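Local coordinates for DCN1-like protein 3 (Homo sapiens, PDB 4GBA) that promotes cullin neddylation by helping transfer NEDD8 from an N-terminally acetylated NEDD8-conjugating E2 enzyme to cullin-RBX complexes, at residues 43-48 and 97-102. Residues are numbered along the deposited sequence; the frame is centred on the assembly and turned at random.
Sequences RVLLLA and KDLYRF
L45 touches both L99 and F102, the two residues of helix 93-107 that carry this apolar crossing. With its CG anti to the backbone N (chi1 175°), the isobutyl group of L45 leans over to the second helix although its CB does not point there: CG lies 4.2 Å from CD1 of L99, and CD1 lies 4.4 Å from CE2 of F102. L46 starts out pointing away from 97-102, yet its end returns, bringing CD2 to 3.8 Å from CD2 of L99. The fork of L99 is thus shared, CD1 near both leucines and CD2 against L46. At A48 the partner is the F102 ring, whose CZ comes nearest: it sits 4.0 Å from the CB of A48 and 3.3 Å from its carbonyl O, a van der Waals approach oblique to the ring. Were F102 replaced by an alanine, a gap would probably open beside A48 and L45, and the W49 and F106 rings would be left without this aromatic neighbour. The axes of segments 43-48 and 97-102 approach to 10.7 Å and cross at 89°, nearly perpendicular, which fits a compact patch of four side-chain pairs burying 221 Å² in total. All this lies within the DCUN1 domain, where V44, L45 and A48 also pack on a modified side chain of the bound E2 peptide, placing the crossing beside the peptide site. Helix 76-89 covers L46 and L47 of helix 42-50, while Y100 of helix 93-107 packs on helix 157-169.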
loop_
_atom_site.group_PDB
_atom_site.type_symbol
_atom_site.label_atom_id
_atom_site.label_comp_id
_atom_site.label_asym_id
_atom_site.label_seq_id
_atom_site.Cartn_x
_atom_site.Cartn_y
_atom_site.Cartn_z
ATOM N N ARG A 43 0.482 9.640 0.260
ATOM C CA ARG A 43 1.389 10.221 -0.732
ATOM C C ARG A 43 2.707 9.485 -0.827
ATOM O O ARG A 43 3.327 9.462 -1.888
ATOM C CB ARG A 43 1.691 11.673 -0.417
ATOM C CG ARG A 43 0.640 12.629 -0.871
ATOM C CD ARG A 43 0.735 13.872 -0.038
ATOM N NE ARG A 43 -0.502 14.625 -0.088
ATOM C CZ ARG A 43 -0.652 15.819 0.464
ATOM N NH1 ARG A 43 0.378 16.367 1.101
ATOM N NH2 ARG A 43 -1.820 16.456 0.367
ATOM N N VAL A 44 3.147 8.911 0.292
ATOM C CA VAL A 44 4.402 8.167 0.325
ATOM C C VAL A 44 4.244 6.830 -0.398
ATOM O O VAL A 44 5.138 6.410 -1.142
ATOM C CB VAL A 44 4.926 7.983 1.773
ATOM C CG1 VAL A 44 6.177 7.116 1.788
ATOM C CG2 VAL A 44 5.199 9.366 2.406
ATOM N N LEU A 45 3.101 6.176 -0.194
ATOM C CA LEU A 45 2.743 5.023 -1.017
ATOM C C LEU A 45 2.738 5.418 -2.520
ATOM O O LEU A 45 3.302 4.703 -3.358
ATOM C CB LEU A 45 1.391 4.436 -0.585
ATOM C CG LEU A 45 0.834 3.283 -1.432
ATOM C CD1 LEU A 45 1.657 1.987 -1.245
ATOM C CD2 LEU A 45 -0.653 3.051 -1.134
ATOM N N LEU A 46 2.140 6.563 -2.857
ATOM C CA LEU A 46 2.128 7.031 -4.262
ATOM C C LEU A 46 3.538 7.245 -4.813
ATOM O O LEU A 46 3.840 6.848 -5.931
ATOM C CB LEU A 46 1.319 8.314 -4.419
ATOM C CG LEU A 46 -0.171 8.219 -4.110
ATOM C CD1 LEU A 46 -0.898 9.510 -4.509
ATOM C CD2 LEU A 46 -0.759 7.037 -4.830
ATOM N N LEU A 47 4.400 7.860 -4.011
ATOM C CA LEU A 47 5.798 8.055 -4.376
ATOM C C LEU A 47 6.485 6.727 -4.654
ATOM O O LEU A 47 7.098 6.559 -5.703
ATOM C CB LEU A 47 6.532 8.796 -3.255
ATOM C CG LEU A 47 7.520 9.911 -3.588
ATOM C CD1 LEU A 47 7.011 10.807 -4.739
ATOM C CD2 LEU A 47 7.830 10.744 -2.323
ATOM N N ALA A 48 6.390 5.785 -3.712
ATOM C CA ALA A 48 6.980 4.461 -3.877
ATOM C C ALA A 48 6.437 3.792 -5.147
ATOM O O ALA A 48 7.173 3.138 -5.882
ATOM C CB ALA A 48 6.704 3.579 -2.637
ATOM N N LYS A 97 -5.891 0.557 -10.410
ATOM C CA LYS A 97 -5.689 -0.887 -10.482
ATOM C C LYS A 97 -4.207 -1.193 -10.425
ATOM O O LYS A 97 -3.797 -2.155 -9.780
ATOM C CB LYS A 97 -6.312 -1.488 -11.754
ATOM C CG LYS A 97 -7.810 -1.748 -11.626
ATOM C CD LYS A 97 -8.493 -1.926 -12.980
ATOM C CE LYS A 97 -8.324 -3.335 -13.530
ATOM N NZ LYS A 97 -9.058 -3.506 -14.821
ATOM N N ASP A 98 -3.406 -0.372 -11.100
ATOM C CA ASP A 98 -1.963 -0.589 -11.119
ATOM C C ASP A 98 -1.339 -0.317 -9.744
ATOM O O ASP A 98 -0.500 -1.084 -9.277
ATOM C CB ASP A 98 -1.278 0.256 -12.200
ATOM C CG ASP A 98 0.214 -0.043 -12.315
ATOM O OD1 ASP A 98 0.571 -1.068 -12.944
ATOM O OD2 ASP A 98 1.035 0.736 -11.777
ATOM N N LEU A 99 -1.756 0.777 -9.114
ATOM C CA LEU A 99 -1.291 1.124 -7.787
ATOM C C LEU A 99 -1.662 0.021 -6.795
ATOM O O LEU A 99 -0.846 -0.383 -5.951
ATOM C CB LEU A 99 -1.906 2.452 -7.350
ATOM C CG LEU A 99 -1.867 2.711 -5.845
ATOM C CD1 LEU A 99 -0.442 2.981 -5.384
ATOM C CD2 LEU A 99 -2.792 3.855 -5.502
ATOM N N TYR A 100 -2.900 -0.460 -6.915
ATOM C CA TYR A 100 -3.399 -1.591 -6.130
ATOM C C TYR A 100 -2.569 -2.885 -6.290
ATOM O O TYR A 100 -2.275 -3.557 -5.294
ATOM C CB TYR A 100 -4.882 -1.843 -6.431
ATOM C CG TYR A 100 -5.531 -2.856 -5.507
ATOM C CD1 TYR A 100 -6.024 -2.475 -4.262
ATOM C CD2 TYR A 100 -5.653 -4.193 -5.878
ATOM C CE1 TYR A 100 -6.614 -3.392 -3.406
ATOM C CE2 TYR A 100 -6.247 -5.130 -5.023
ATOM C CZ TYR A 100 -6.725 -4.722 -3.791
ATOM O OH TYR A 100 -7.309 -5.640 -2.940
ATOM N N ARG A 101 -2.183 -3.234 -7.517
ATOM C CA ARG A 101 -1.332 -4.411 -7.722
ATOM C C ARG A 101 0.069 -4.207 -7.138
ATOM O O ARG A 101 0.624 -5.120 -6.519
ATOM C CB ARG A 101 -1.240 -4.799 -9.208
ATOM C CG ARG A 101 -2.589 -4.826 -9.929
ATOM C CD ARG A 101 -2.477 -5.273 -11.411
ATOM N NE ARG A 101 -3.054 -6.609 -11.598
ATOM C CZ ARG A 101 -3.675 -7.035 -12.699
ATOM N NH1 ARG A 101 -3.815 -6.228 -13.750
ATOM N NH2 ARG A 101 -4.166 -8.277 -12.737
ATOM N N PHE A 102 0.640 -3.017 -7.362
ATOM C CA PHE A 102 1.934 -2.618 -6.803
ATOM C C PHE A 102 1.935 -2.687 -5.267
ATOM O O PHE A 102 2.929 -3.075 -4.659
ATOM C CB PHE A 102 2.321 -1.184 -7.242
ATOM C CG PHE A 102 3.453 -0.591 -6.430
ATOM C CD1 PHE A 102 4.778 -0.856 -6.759
ATOM C CD2 PHE A 102 3.191 0.189 -5.306
ATOM C CE1 PHE A 102 5.818 -0.337 -6.005
ATOM C CE2 PHE A 102 4.229 0.708 -4.548
ATOM C CZ PHE A 102 5.544 0.443 -4.901
#